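Local atomic coordinates of kallikrein-10 (Homo sapiens, PDB entry 5LPE), a protein that is a secreted, zymogen-like serine peptidase of the kallikrein subfamily, inhibited by zinc and credited with a tumour-suppressor role in breast and prostate cancer. Residues K48-R53 with M97-A102; G64-R69 with P104-P109; R112-P117 with P190-E195; G199-G204 with H213-T218. All coordinates share one frame; numbering follows the deposited sequence.

Contact 1. Residues K48-R53 with M97-A102; sequences KPLWAR and MLLKLA
L50 and A52 meet L99 and L101 inside the N-terminal barrel of the chymotrypsin fold, the six-stranded antiparallel barrel that also carries H44 and D95, assigned by similarity to the charge relay. Strands 51-54 and 97-101 are not partners in the sheet, because strand 66-75 runs between them. The contact is therefore made by side chains alone, and the nearest CA atoms stay well apart, with L50 CA 8.6 Å from L99 CA.

The tight part is aliphatic. L50 and L99 cross at about a right angle, and both have CG set opposite the carbonyl carbon (chi1 -71° in each). That places L50 CD1 3.6 Å from L99 CD1. One pair further on, the methyl of A52 is met by a single branch of L101, with A52 CB 3.9 Å from L101 CD2. V19 and L21 of strand 18-23 pack on A52 as well, and L21 also reaches L99, so strand 18-23 adds aliphatic cover to this end.

The looser side lies at K48, which is only partly buried. Its chain bends at chi3 and slides past the side chain of M97 in the opposite direction, so that a methylene, K48 CE, lies 3.7 Å from M97 SD. The ammonium group is held elsewhere, by a hydrogen bond from K48 NZ to S73 OG on strand 66-75. M97 runs extended as far as its sulfur and then turns (chi3 54°), which carries its terminal methyl back to the leucines: M97 CE ends 4.4 Å from L50 CD1.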
loop_
_atom_site.group_PDB
_atom_site.type_symbol
_atom_site.label_atom_id
_atom_site.label_comp_id
_atom_site.label_asym_id
_atom_site.label_seq_id
_atom_site.Cartn_x
_atom_site.Cartn_y
_atom_site.Cartn_z
ATOM N N LYS A 48 -15.755 -2.971 -5.192
ATOM C CA LYS A 48 -16.637 -2.819 -4.026
ATOM C C LYS A 48 -17.829 -3.768 -4.101
ATOM O O LYS A 48 -18.209 -4.197 -5.187
ATOM C CB LYS A 48 -17.120 -1.363 -3.902
ATOM C CG LYS A 48 -16.445 -0.579 -2.789
ATOM C CD LYS A 48 -16.610 0.916 -2.980
ATOM C CE LYS A 48 -15.390 1.524 -3.661
ATOM N NZ LYS A 48 -15.541 2.980 -3.962
ATOM N N PRO A 49 -18.440 -4.102 -2.955
ATOM C CA PRO A 49 -18.118 -3.778 -1.559
ATOM C C PRO A 49 -16.944 -4.568 -1.010
ATOM O O PRO A 49 -16.661 -5.656 -1.523
ATOM C CB PRO A 49 -19.395 -4.153 -0.813
ATOM C CG PRO A 49 -20.091 -5.118 -1.706
ATOM C CD PRO A 49 -19.783 -4.690 -3.083
ATOM N N LEU A 50 -16.301 -4.040 0.036
ATOM C CA LEU A 50 -15.106 -4.638 0.616
ATOM C C LEU A 50 -15.265 -4.820 2.118
ATOM O O LEU A 50 -16.133 -4.214 2.756
ATOM C CB LEU A 50 -13.865 -3.780 0.347
ATOM C CG LEU A 50 -13.327 -3.729 -1.076
ATOM C CD1 LEU A 50 -12.006 -2.984 -1.104
ATOM C CD2 LEU A 50 -13.172 -5.131 -1.637
ATOM N N TRP A 51 -14.401 -5.661 2.685
ATOM C CA TRP A 51 -14.287 -5.766 4.129
ATOM C C TRP A 51 -12.840 -6.074 4.495
ATOM O O TRP A 51 -12.119 -6.732 3.743
ATOM C CB TRP A 51 -15.253 -6.815 4.701
ATOM C CG TRP A 51 -15.133 -8.207 4.150
ATOM C CD1 TRP A 51 -15.695 -8.686 2.999
ATOM C CD2 TRP A 51 -14.440 -9.320 4.753
ATOM N NE1 TRP A 51 -15.376 -10.019 2.837
ATOM C CE2 TRP A 51 -14.615 -10.433 3.902
ATOM C CE3 TRP A 51 -13.684 -9.478 5.920
ATOM C CZ2 TRP A 51 -14.054 -11.686 4.178
ATOM C CZ3 TRP A 51 -13.130 -10.735 6.192
ATOM C CH2 TRP A 51 -13.319 -11.815 5.322
ATOM N N ALA A 52 -12.432 -5.601 5.672
ATOM C CA ALA A 52 -11.030 -5.451 6.037
ATOM C C ALA A 52 -10.687 -6.322 7.236
ATOM O O ALA A 52 -11.274 -6.161 8.314
ATOM C CB ALA A 52 -10.713 -3.988 6.353
ATOM N N ARG A 53 -9.718 -7.223 7.054
ATOM C CA ARG A 53 -9.104 -7.959 8.152
ATOM C C ARG A 53 -7.831 -7.231 8.564
ATOM O O ARG A 53 -6.911 -7.086 7.757
ATOM C CB ARG A 53 -8.785 -9.398 7.755
ATOM C CG ARG A 53 -8.558 -10.291 8.973
ATOM C CD ARG A 53 -8.207 -11.733 8.632
ATOM N NE ARG A 53 -6.879 -12.070 9.136
ATOM C CZ ARG A 53 -5.779 -12.087 8.388
ATOM N NH1 ARG A 53 -4.606 -12.396 8.934
ATOM N NH2 ARG A 53 -5.853 -11.802 7.090
ATOM N N MET A 97 -7.649 5.265 -2.548
ATOM C CA MET A 97 -9.021 5.145 -2.088
ATOM C C MET A 97 -8.962 5.023 -0.575
ATOM O O MET A 97 -8.122 4.289 -0.038
ATOM C CB MET A 97 -9.699 3.933 -2.738
ATOM C CG MET A 97 -11.121 3.701 -2.351
ATOM S SD MET A 97 -11.842 2.222 -3.130
ATOM C CE MET A 97 -10.679 0.949 -2.685
ATOM N N LEU A 98 -9.820 5.770 0.108
ATOM C CA LEU A 98 -9.907 5.694 1.555
ATOM C C LEU A 98 -11.134 4.868 1.907
ATOM O O LEU A 98 -12.246 5.163 1.450
ATOM C CB LEU A 98 -9.932 7.090 2.187
ATOM C CG LEU A 98 -8.494 7.625 2.276
ATOM C CD1 LEU A 98 -8.417 9.123 2.421
ATOM C CD2 LEU A 98 -7.745 6.933 3.418
ATOM N N LEU A 99 -10.913 3.800 2.666
ATOM C CA LEU A 99 -11.969 2.916 3.136
ATOM C C LEU A 99 -12.277 3.247 4.589
ATOM O O LEU A 99 -11.375 3.238 5.437
ATOM C CB LEU A 99 -11.548 1.454 2.998
ATOM C CG LEU A 99 -11.491 0.966 1.552
ATOM C CD1 LEU A 99 -11.716 -0.520 1.477
ATOM C CD2 LEU A 99 -12.507 1.681 0.677
ATOM N N LYS A 100 -13.538 3.534 4.882
ATOM C CA LYS A 100 -13.928 3.757 6.264
ATOM C C LYS A 100 -14.403 2.450 6.891
ATOM O O LYS A 100 -15.231 1.745 6.313
ATOM C CB LYS A 100 -15.014 4.820 6.366
ATOM C CG LYS A 100 -15.176 5.316 7.797
ATOM C CD LYS A 100 -16.612 5.636 8.102
ATOM C CE LYS A 100 -16.701 6.748 9.120
ATOM N NZ LYS A 100 -15.764 6.506 10.225
ATOM N N LEU A 101 -13.878 2.128 8.069
ATOM C CA LEU A 101 -14.317 0.932 8.779
ATOM C C LEU A 101 -15.641 1.175 9.509
ATOM O O LEU A 101 -15.866 2.236 10.103
ATOM C CB LEU A 101 -13.246 0.463 9.768
ATOM C CG LEU A 101 -11.856 0.153 9.205
ATOM C CD1 LEU A 101 -10.968 -0.555 10.236
ATOM C CD2 LEU A 101 -11.957 -0.654 7.921
ATOM N N ALA A 102 -16.527 0.181 9.438
ATOM C CA ALA A 102 -17.824 0.285 10.093
ATOM C C ALA A 102 -17.649 0.662 11.551
ATOM O O ALA A 102 -18.189 1.668 12.017
ATOM C CB ALA A 102 -18.583 -1.036 9.957
#

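Contact 2. Residues G64-R69 with P104-P109; sequences GEQLRR and PVVLGP
R68 presents the edge of its guanidinium to P104 and takes hold of one atom with two nitrogens, side-on. The shorter bond runs from R68 NH2 to P104 O, 2.8 Å with an N-H...O angle of 159°; the longer runs from R68 NE to the same P104 O, 3.3 Å. The oxygen lies close to the guanidinium plane, yet both donors come from one face of the peptide carbonyl, NH2 tilted from its plane and NE well above it. A bend at chi2 (-68°) folds the arginine back along its own strand, and R68 NH1 bonds L67 O at 3.0 Å, nearly straight, which fixes the rotation of the group. Strand 66-75 belongs to the N-terminal barrel of this trypsin-like fold, while 104-109 lies early in the long link from that barrel to the second one. A leucine in place of R68 would probably leave the P104 carbonyl without both of these donors and the link less firmly tied to the strand. Q66, extended beyond CG, comes up alongside: its OE1 accepts a weak bond from V106 N at 3.5 Å and lies 4.0 Å from V105 CG1. V106 CG2 also lies 4.1 Å from R68 NH2.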
loop_
_atom_site.group_PDB
_atom_site.type_symbol
_atom_site.label_atom_id
_atom_site.label_comp_id
_atom_site.label_asym_id
_atom_site.label_seq_id
_atom_site.Cartn_x
_atom_site.Cartn_y
_atom_site.Cartn_z
ATOM N N GLY A 64 -9.228 -14.209 12.707
ATOM C CA GLY A 64 -8.544 -12.994 12.302
ATOM C C GLY A 64 -8.537 -12.176 13.545
ATOM O O GLY A 64 -9.511 -12.277 14.267
ATOM N N GLU A 65 -7.518 -11.368 13.793
ATOM C CA GLU A 65 -7.529 -10.657 15.031
ATOM C C GLU A 65 -8.737 -9.769 15.069
ATOM O O GLU A 65 -9.623 -10.000 15.885
ATOM C CB GLU A 65 -6.273 -9.839 15.149
ATOM C CG GLU A 65 -5.099 -10.638 15.651
ATOM C CD GLU A 65 -4.606 -10.205 17.005
ATOM O OE1 GLU A 65 -4.889 -9.085 17.415
ATOM O OE2 GLU A 65 -3.904 -10.981 17.654
ATOM N N GLN A 66 -8.856 -8.840 14.137
ATOM C CA GLN A 66 -10.011 -7.981 14.138
ATOM C C GLN A 66 -10.569 -7.822 12.769
ATOM O O GLN A 66 -9.890 -7.414 11.867
ATOM C CB GLN A 66 -9.696 -6.649 14.782
ATOM C CG GLN A 66 -9.197 -6.827 16.189
ATOM C CD GLN A 66 -8.561 -5.606 16.823
ATOM O OE1 GLN A 66 -8.970 -4.485 16.603
ATOM N NE2 GLN A 66 -7.579 -5.849 17.666
ATOM N N LEU A 67 -11.840 -8.144 12.640
ATOM C CA LEU A 67 -12.514 -8.058 11.388
ATOM C C LEU A 67 -13.374 -6.856 11.363
ATOM O O LEU A 67 -14.038 -6.539 12.306
ATOM C CB LEU A 67 -13.408 -9.266 11.179
ATOM C CG LEU A 67 -12.711 -10.552 10.811
ATOM C CD1 LEU A 67 -13.684 -11.622 10.386
ATOM C CD2 LEU A 67 -11.751 -10.260 9.697
ATOM N N ARG A 68 -13.368 -6.182 10.249
ATOM C CA ARG A 68 -14.261 -5.039 10.117
ATOM C C ARG A 68 -14.750 -5.009 8.682
ATOM O O ARG A 68 -14.260 -5.731 7.818
ATOM C CB ARG A 68 -13.595 -3.698 10.456
ATOM C CG ARG A 68 -13.118 -3.551 11.872
ATOM C CD ARG A 68 -14.255 -3.500 12.867
ATOM N NE ARG A 68 -13.751 -3.038 14.154
ATOM C CZ ARG A 68 -13.191 -3.832 15.058
ATOM N NH1 ARG A 68 -13.072 -5.126 14.819
ATOM N NH2 ARG A 68 -12.749 -3.332 16.198
ATOM N N ARG A 69 -15.737 -4.176 8.428
ATOM C CA ARG A 69 -16.179 -3.936 7.073
ATOM C C ARG A 69 -16.194 -2.461 6.803
ATOM O O ARG A 69 -16.174 -1.637 7.716
ATOM C CB ARG A 69 -17.560 -4.470 6.825
ATOM C CG ARG A 69 -17.532 -5.880 6.962
ATOM C CD ARG A 69 -18.873 -6.335 6.909
ATOM N NE ARG A 69 -19.250 -6.784 8.220
ATOM C CZ ARG A 69 -20.173 -7.702 8.381
ATOM N NH1 ARG A 69 -20.476 -8.148 9.596
ATOM N NH2 ARG A 69 -20.655 -8.280 7.281
ATOM N N PRO A 104 -14.623 1.275 14.730
ATOM C CA PRO A 104 -13.199 1.583 14.904
ATOM C C PRO A 104 -12.402 0.370 15.352
ATOM O O PRO A 104 -12.896 -0.509 16.063
ATOM C CB PRO A 104 -13.191 2.666 15.992
ATOM C CG PRO A 104 -14.588 3.158 16.081
ATOM C CD PRO A 104 -15.470 2.028 15.664
ATOM N N VAL A 105 -11.144 0.336 14.921
ATOM C CA VAL A 105 -10.189 -0.609 15.474
ATOM C C VAL A 105 -9.943 -0.266 16.941
ATOM O O VAL A 105 -10.053 0.894 17.357
ATOM C CB VAL A 105 -8.897 -0.553 14.641
ATOM C CG1 VAL A 105 -7.695 -0.903 15.465
ATOM C CG2 VAL A 105 -9.006 -1.473 13.461
ATOM N N VAL A 106 -9.651 -1.281 17.746
ATOM C CA VAL A 106 -9.146 -1.067 19.096
ATOM C C VAL A 106 -7.628 -1.069 18.990
ATOM O O VAL A 106 -7.029 -2.114 18.730
ATOM C CB VAL A 106 -9.635 -2.152 20.067
ATOM C CG1 VAL A 106 -9.319 -1.770 21.509
ATOM C CG2 VAL A 106 -11.137 -2.429 19.888
ATOM N N LEU A 107 -6.994 0.081 19.228
ATOM C CA LEU A 107 -5.556 0.178 19.002
ATOM C C LEU A 107 -4.837 -0.707 20.010
ATOM O O LEU A 107 -4.898 -0.462 21.217
ATOM C CB LEU A 107 -5.122 1.631 19.156
ATOM C CG LEU A 107 -3.682 2.045 18.849
ATOM C CD1 LEU A 107 -3.527 2.388 17.358
ATOM C CD2 LEU A 107 -3.221 3.218 19.732
ATOM N N GLY A 108 -4.171 -1.750 19.532
ATOM C CA GLY A 108 -3.393 -2.597 20.404
ATOM C C GLY A 108 -1.921 -2.587 20.074
ATOM O O GLY A 108 -1.473 -1.892 19.165
ATOM N N PRO A 109 -1.175 -3.473 20.689
ATOM C CA PRO A 109 0.208 -3.697 20.307
ATOM C C PRO A 109 0.189 -4.309 18.922
ATOM O O PRO A 109 0.987 -4.062 18.055
ATOM C CB PRO A 109 0.667 -4.778 21.268
ATOM C CG PRO A 109 -0.506 -5.236 22.014
ATOM C CD PRO A 109 -1.713 -4.590 21.463
#

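Contact 3. Residues R112-P117 with P190-E195; sequences RALQLP and PLVCDE
L114, with chi1 at -145°, sets one methyl against V192 of strand 190-193 and the other against the backbone of E195: CD1 lies 3.9 Å from V192 CG2, and CD2 lies 3.6 Å from the backbone oxygen E195 O. A second approach depends on bent chains. R112 turns at chi2 and chi3, E195 at chi2 (-122°), and the two side chains cross at about a right angle. Their flat ends are only 15° from coplanar, with the carboxylate oxygen at the edge of the guanidinium, yet R112 NH2 and E195 OE2 remain 4.2 Å apart. This is probably no more than a weak attraction between opposite charges, too long to be a salt bridge. Q115 reaches out fully extended, bringing its amide NE2 to 3.8 Å from E195 O without a bond. D194 and E195 both have positive phi, as the chain turns from strand 190-193 into strand 196-203 of the C-terminal barrel. C193 is joined by a disulfide to C127 at the start of strand 126-131. The 112-117 segment is part of the link between the two barrels: L114 packs on V32 of strand 26-35 as well as on L197 of strand 196-203, while L116 and P117 lean on M224 of helix 224-230.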
loop_
_atom_site.group_PDB
_atom_site.type_symbol
_atom_site.label_atom_id
_atom_site.label_comp_id
_atom_site.label_asym_id
_atom_site.label_seq_id
_atom_site.Cartn_x
_atom_site.Cartn_y
_atom_site.Cartn_z
ATOM N N ARG A 112 -2.089 -1.233 14.979
ATOM C CA ARG A 112 -1.939 0.208 15.124
ATOM C C ARG A 112 -2.011 0.867 13.757
ATOM O O ARG A 112 -1.685 0.266 12.733
ATOM C CB ARG A 112 -0.599 0.621 15.760
ATOM C CG ARG A 112 -0.315 0.164 17.163
ATOM C CD ARG A 112 1.060 -0.501 17.280
ATOM N NE ARG A 112 2.123 0.231 16.592
ATOM C CZ ARG A 112 3.399 -0.159 16.556
ATOM N NH1 ARG A 112 3.787 -1.269 17.178
ATOM N NH2 ARG A 112 4.298 0.566 15.898
ATOM N N ALA A 113 -2.363 2.140 13.747
ATOM C CA ALA A 113 -2.192 2.878 12.510
ATOM C C ALA A 113 -0.699 3.055 12.193
ATOM O O ALA A 113 0.172 2.970 13.067
ATOM C CB ALA A 113 -2.898 4.235 12.584
ATOM N N LEU A 114 -0.417 3.285 10.904
ATOM C CA LEU A 114 0.902 3.648 10.385
ATOM C C LEU A 114 0.995 5.167 10.251
ATOM O O LEU A 114 0.152 5.788 9.588
ATOM C CB LEU A 114 1.156 2.969 9.032
ATOM C CG LEU A 114 2.529 2.464 8.559
ATOM C CD1 LEU A 114 2.532 2.438 7.036
ATOM C CD2 LEU A 114 3.743 3.168 9.158
ATOM N N GLN A 115 1.995 5.760 10.910
ATOM C CA GLN A 115 2.219 7.189 10.793
ATOM C C GLN A 115 2.289 7.579 9.316
ATOM O O GLN A 115 2.996 6.947 8.534
ATOM C CB GLN A 115 3.516 7.556 11.516
ATOM C CG GLN A 115 3.816 9.046 11.597
ATOM C CD GLN A 115 5.162 9.312 12.218
ATOM O OE1 GLN A 115 5.341 10.291 12.948
ATOM N NE2 GLN A 115 6.134 8.450 11.918
ATOM N N LEU A 116 1.512 8.592 8.936
ATOM C CA LEU A 116 1.528 9.168 7.600
ATOM C C LEU A 116 2.818 9.956 7.341
ATOM O O LEU A 116 3.479 10.405 8.276
ATOM C CB LEU A 116 0.304 10.059 7.443
ATOM C CG LEU A 116 -1.027 9.323 7.385
ATOM C CD1 LEU A 116 -2.171 10.264 7.701
ATOM C CD2 LEU A 116 -1.173 8.637 6.024
ATOM N N PRO A 117 3.211 10.128 6.077
ATOM C CA PRO A 117 4.453 10.864 5.796
ATOM C C PRO A 117 4.312 12.326 6.187
ATOM O O PRO A 117 3.315 12.972 5.860
ATOM C CB PRO A 117 4.633 10.706 4.277
ATOM C CG PRO A 117 3.280 10.563 3.768
ATOM C CD PRO A 117 2.515 9.759 4.833
ATOM N N PRO A 190 1.377 -1.415 1.360
ATOM C CA PRO A 190 2.196 -0.233 1.685
ATOM C C PRO A 190 3.673 -0.365 1.328
ATOM O O PRO A 190 4.266 -1.437 1.385
ATOM C CB PRO A 190 2.024 -0.102 3.205
ATOM C CG PRO A 190 1.673 -1.476 3.692
ATOM C CD PRO A 190 1.028 -2.217 2.558
ATOM N N LEU A 191 4.280 0.768 1.009
ATOM C CA LEU A 191 5.733 0.924 1.020
ATOM C C LEU A 191 6.086 1.775 2.239
ATOM O O LEU A 191 5.694 2.944 2.327
ATOM C CB LEU A 191 6.240 1.563 -0.273
ATOM C CG LEU A 191 7.750 1.806 -0.410
ATOM C CD1 LEU A 191 8.224 1.521 -1.794
ATOM C CD2 LEU A 191 8.051 3.234 -0.107
ATOM N N VAL A 192 6.812 1.191 3.180
ATOM C CA VAL A 192 7.207 1.868 4.407
ATOM C C VAL A 192 8.671 2.288 4.287
ATOM O O VAL A 192 9.502 1.510 3.810
ATOM C CB VAL A 192 6.976 0.951 5.626
ATOM C CG1 VAL A 192 7.251 1.679 6.938
ATOM C CG2 VAL A 192 5.550 0.373 5.605
ATOM N N CYS A 193 8.984 3.526 4.690
ATOM C CA CYS A 193 10.362 4.000 4.829
ATOM C C CYS A 193 10.528 4.620 6.205
ATOM O O CYS A 193 9.881 5.625 6.512
ATOM C CB CYS A 193 10.736 5.038 3.769
ATOM S SG CYS A 193 10.246 4.681 2.087
ATOM N N ASP A 194 11.426 4.057 7.009
ATOM C CA ASP A 194 11.657 4.515 8.386
ATOM C C ASP A 194 10.340 4.603 9.166
ATOM O O ASP A 194 10.043 5.604 9.834
ATOM C CB ASP A 194 12.404 5.856 8.401
ATOM C CG ASP A 194 13.452 5.932 9.517
ATOM O OD1 ASP A 194 13.320 5.148 10.482
ATOM O OD2 ASP A 194 14.383 6.784 9.452
ATOM N N GLU A 195 9.558 3.514 9.100
ATOM C CA GLU A 195 8.263 3.421 9.793
ATOM C C GLU A 195 7.337 4.599 9.479
ATOM O O GLU A 195 6.580 5.075 10.333
ATOM C CB GLU A 195 8.468 3.257 11.297
ATOM C CG GLU A 195 8.887 1.841 11.677
ATOM C CD GLU A 195 7.919 1.248 12.645
ATOM O OE1 GLU A 195 8.206 0.175 13.207
ATOM O OE2 GLU A 195 6.855 1.867 12.844
#

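Contact 4. Residues G199-G204 with H213-T218; sequences GILSWG and HPAVYT. With SO4 (sulfate ion), chain C.
A classic beta bulge interrupts the hairpin of strands 196-203 and 215-219 in the C-terminal barrel, at the S202-W203-G204 segment whose counterpart in trypsin-like peptidases lines the substrate cleft. S202 and W203 both face V216: S202 N reaches V216 O at 2.7 Å and W203 N reaches the same V216 O at 3.2 Å. V216 N returns a bond to W203 O, also 2.7 Å. Beyond the bulge, toward G199, T218 N bonds I200 O at 2.7 Å.

The indole of W203 stands over V216, because its CG is set between the backbone N and the carbonyl carbon (chi1 48°). V216 CG2 sits over one face, 3.5 Å from the centroid of the W203 six-membered ring, and Y163 meets the indole edge-to-face. With alanine in place of the indole, V216 would probably lose the cover over its methyls and Y163 its aromatic mate. On the opposite face of the hairpin, L201 CD1 lies 3.9 Å from the centroid of the Y217 ring, another CH-pi contact.

A sulfate, probably from the crystallisation liquor, lies by G204 N; the bond to its O4 is modelled so short that its length is doubtful. In trypsin-like relatives the corresponding amide binds substrate backbone, so this one may do likewise. The extra residue of the bulge interrupts the alternation of the strand, leaving V216 O to serve two donors; S202 OG bonds D95 OD2, on a carboxylate that also holds the zinc.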
loop_
_atom_site.group_PDB
_atom_site.type_symbol
_atom_site.label_atom_id
_atom_site.label_comp_id
_atom_site.label_asym_id
_atom_site.label_seq_id
_atom_site.Cartn_x
_atom_site.Cartn_y
_atom_site.Cartn_z
ATOM N N GLY A 199 4.152 5.146 0.198
ATOM C CA GLY A 199 3.541 4.774 -1.063
ATOM C C GLY A 199 2.515 3.671 -0.957
ATOM O O GLY A 199 2.618 2.783 -0.106
ATOM N N ILE A 200 1.556 3.692 -1.877
ATOM C CA ILE A 200 0.618 2.593 -2.090
ATOM C C ILE A 200 0.840 2.031 -3.490
ATOM O O ILE A 200 0.886 2.784 -4.465
ATOM C CB ILE A 200 -0.840 3.049 -1.902
ATOM C CG1 ILE A 200 -1.059 3.508 -0.456
ATOM C CG2 ILE A 200 -1.795 1.921 -2.290
ATOM C CD1 ILE A 200 -1.157 2.390 0.515
ATOM N N LEU A 201 0.985 0.711 -3.581
ATOM C CA LEU A 201 1.331 0.051 -4.835
ATOM C C LEU A 201 0.252 0.258 -5.886
ATOM O O LEU A 201 -0.911 -0.091 -5.672
ATOM C CB LEU A 201 1.541 -1.437 -4.580
ATOM C CG LEU A 201 1.914 -2.314 -5.756
ATOM C CD1 LEU A 201 3.162 -1.804 -6.447
ATOM C CD2 LEU A 201 2.110 -3.697 -5.216
ATOM N N SER A 202 0.648 0.815 -7.029
ATOM C CA SER A 202 -0.284 1.092 -8.115
ATOM C C SER A 202 -0.191 0.028 -9.205
ATOM O O SER A 202 -1.169 -0.683 -9.440
ATOM C CB SER A 202 -0.061 2.499 -8.696
ATOM O OG SER A 202 -1.124 2.902 -9.550
ATOM N N TRP A 203 0.958 -0.081 -9.881
ATOM C CA TRP A 203 1.198 -1.116 -10.885
ATOM C C TRP A 203 2.694 -1.400 -10.938
ATOM O O TRP A 203 3.467 -0.868 -10.144
ATOM C CB TRP A 203 0.662 -0.709 -12.262
ATOM C CG TRP A 203 1.072 0.678 -12.652
ATOM C CD1 TRP A 203 0.486 1.862 -12.264
ATOM C CD2 TRP A 203 2.163 1.036 -13.499
ATOM N NE1 TRP A 203 1.149 2.925 -12.826
ATOM C CE2 TRP A 203 2.182 2.445 -13.584
ATOM C CE3 TRP A 203 3.127 0.302 -14.192
ATOM C CZ2 TRP A 203 3.116 3.120 -14.322
ATOM C CZ3 TRP A 203 4.052 0.975 -14.922
ATOM C CH2 TRP A 203 4.043 2.375 -14.989
ATOM N N GLY A 204 3.105 -2.245 -11.878
ATOM C CA GLY A 204 4.504 -2.578 -12.045
ATOM C C GLY A 204 4.960 -3.835 -11.340
ATOM O O GLY A 204 6.170 -4.012 -11.155
ATOM N N HIS A 213 12.476 -5.248 -13.021
ATOM C CA HIS A 213 11.692 -4.027 -13.201
ATOM C C HIS A 213 11.190 -3.494 -11.852
ATOM O O HIS A 213 10.796 -4.278 -10.980
ATOM C CB HIS A 213 10.505 -4.286 -14.113
ATOM C CG HIS A 213 9.540 -5.281 -13.563
ATOM N ND1 HIS A 213 9.852 -6.614 -13.415
ATOM C CD2 HIS A 213 8.281 -5.136 -13.087
ATOM C CE1 HIS A 213 8.819 -7.253 -12.892
ATOM N NE2 HIS A 213 7.854 -6.378 -12.678
ATOM N N PRO A 214 11.210 -2.172 -11.661
ATOM C CA PRO A 214 10.649 -1.582 -10.444
ATOM C C PRO A 214 9.135 -1.466 -10.493
ATOM O O PRO A 214 8.517 -1.376 -11.555
ATOM C CB PRO A 214 11.292 -0.192 -10.413
ATOM C CG PRO A 214 11.350 0.163 -11.844
ATOM C CD PRO A 214 11.790 -1.129 -12.527
ATOM N N ALA A 215 8.539 -1.449 -9.308
ATOM C CA ALA A 215 7.109 -1.236 -9.213
ATOM C C ALA A 215 6.818 0.250 -9.109
ATOM O O ALA A 215 7.703 1.068 -8.871
ATOM C CB ALA A 215 6.525 -1.966 -8.003
ATOM N N VAL A 216 5.538 0.581 -9.194
ATOM C CA VAL A 216 5.090 1.959 -9.276
ATOM C C VAL A 216 4.120 2.176 -8.128
ATOM O O VAL A 216 3.042 1.567 -8.090
ATOM C CB VAL A 216 4.449 2.284 -10.631
ATOM C CG1 VAL A 216 3.840 3.690 -10.613
ATOM C CG2 VAL A 216 5.477 2.174 -11.728
ATOM N N TYR A 217 4.512 3.032 -7.186
ATOM C CA TYR A 217 3.733 3.339 -6.001
ATOM C C TYR A 217 3.214 4.766 -6.082
ATOM O O TYR A 217 3.860 5.651 -6.659
ATOM C CB TYR A 217 4.569 3.179 -4.739
ATOM C CG TYR A 217 4.920 1.756 -4.399
ATOM C CD1 TYR A 217 5.959 1.094 -5.048
ATOM C CD2 TYR A 217 4.240 1.084 -3.388
ATOM C CE1 TYR A 217 6.286 -0.211 -4.721
ATOM C CE2 TYR A 217 4.561 -0.230 -3.043
ATOM C CZ TYR A 217 5.586 -0.876 -3.714
ATOM O OH TYR A 217 5.906 -2.191 -3.383
ATOM N N THR A 218 2.037 4.988 -5.509
ATOM C CA THR A 218 1.549 6.348 -5.376
ATOM C C THR A 218 2.362 7.055 -4.298
ATOM O O THR A 218 2.586 6.503 -3.222
ATOM C CB THR A 218 0.061 6.359 -5.034
ATOM O OG1 THR A 218 -0.658 5.594 -6.009
ATOM C CG2 THR A 218 -0.472 7.800 -5.038
HETATM S S SO4 C . 1.196 -4.680 -13.477
HETATM O O1 SO4 C . 1.247 -5.740 -14.396
HETATM O O2 SO4 C . 0.079 -3.922 -13.932
HETATM O O3 SO4 C . 0.930 -5.083 -12.116
HETATM O O4 SO4 C . 2.366 -3.869 -13.575
#

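Contacts 1 and 2 share the N-terminal barrel and interlock through strand 66-75: R68 O faces A52 N at 2.8 Å, and R69 O faces A102 N, both probable hydrogen bonds. The link between the barrels then carries contact 2 into contact 3, where L107 CD1 packs 3.5 Å from R112 CA. Contact 3 passes on to contact 4 through neighbouring strands, L191 N lying 2.8 Å from G199 O. Contacts 1 and 4 lie on opposite sides of the chain's centre, their own centres about 21 Å apart, and approach the zinc site from different barrels: the side chain of S202 is about 4 Å from the zinc, that of M97 about 10 Å. Contacts 2 and 3 are remote from it.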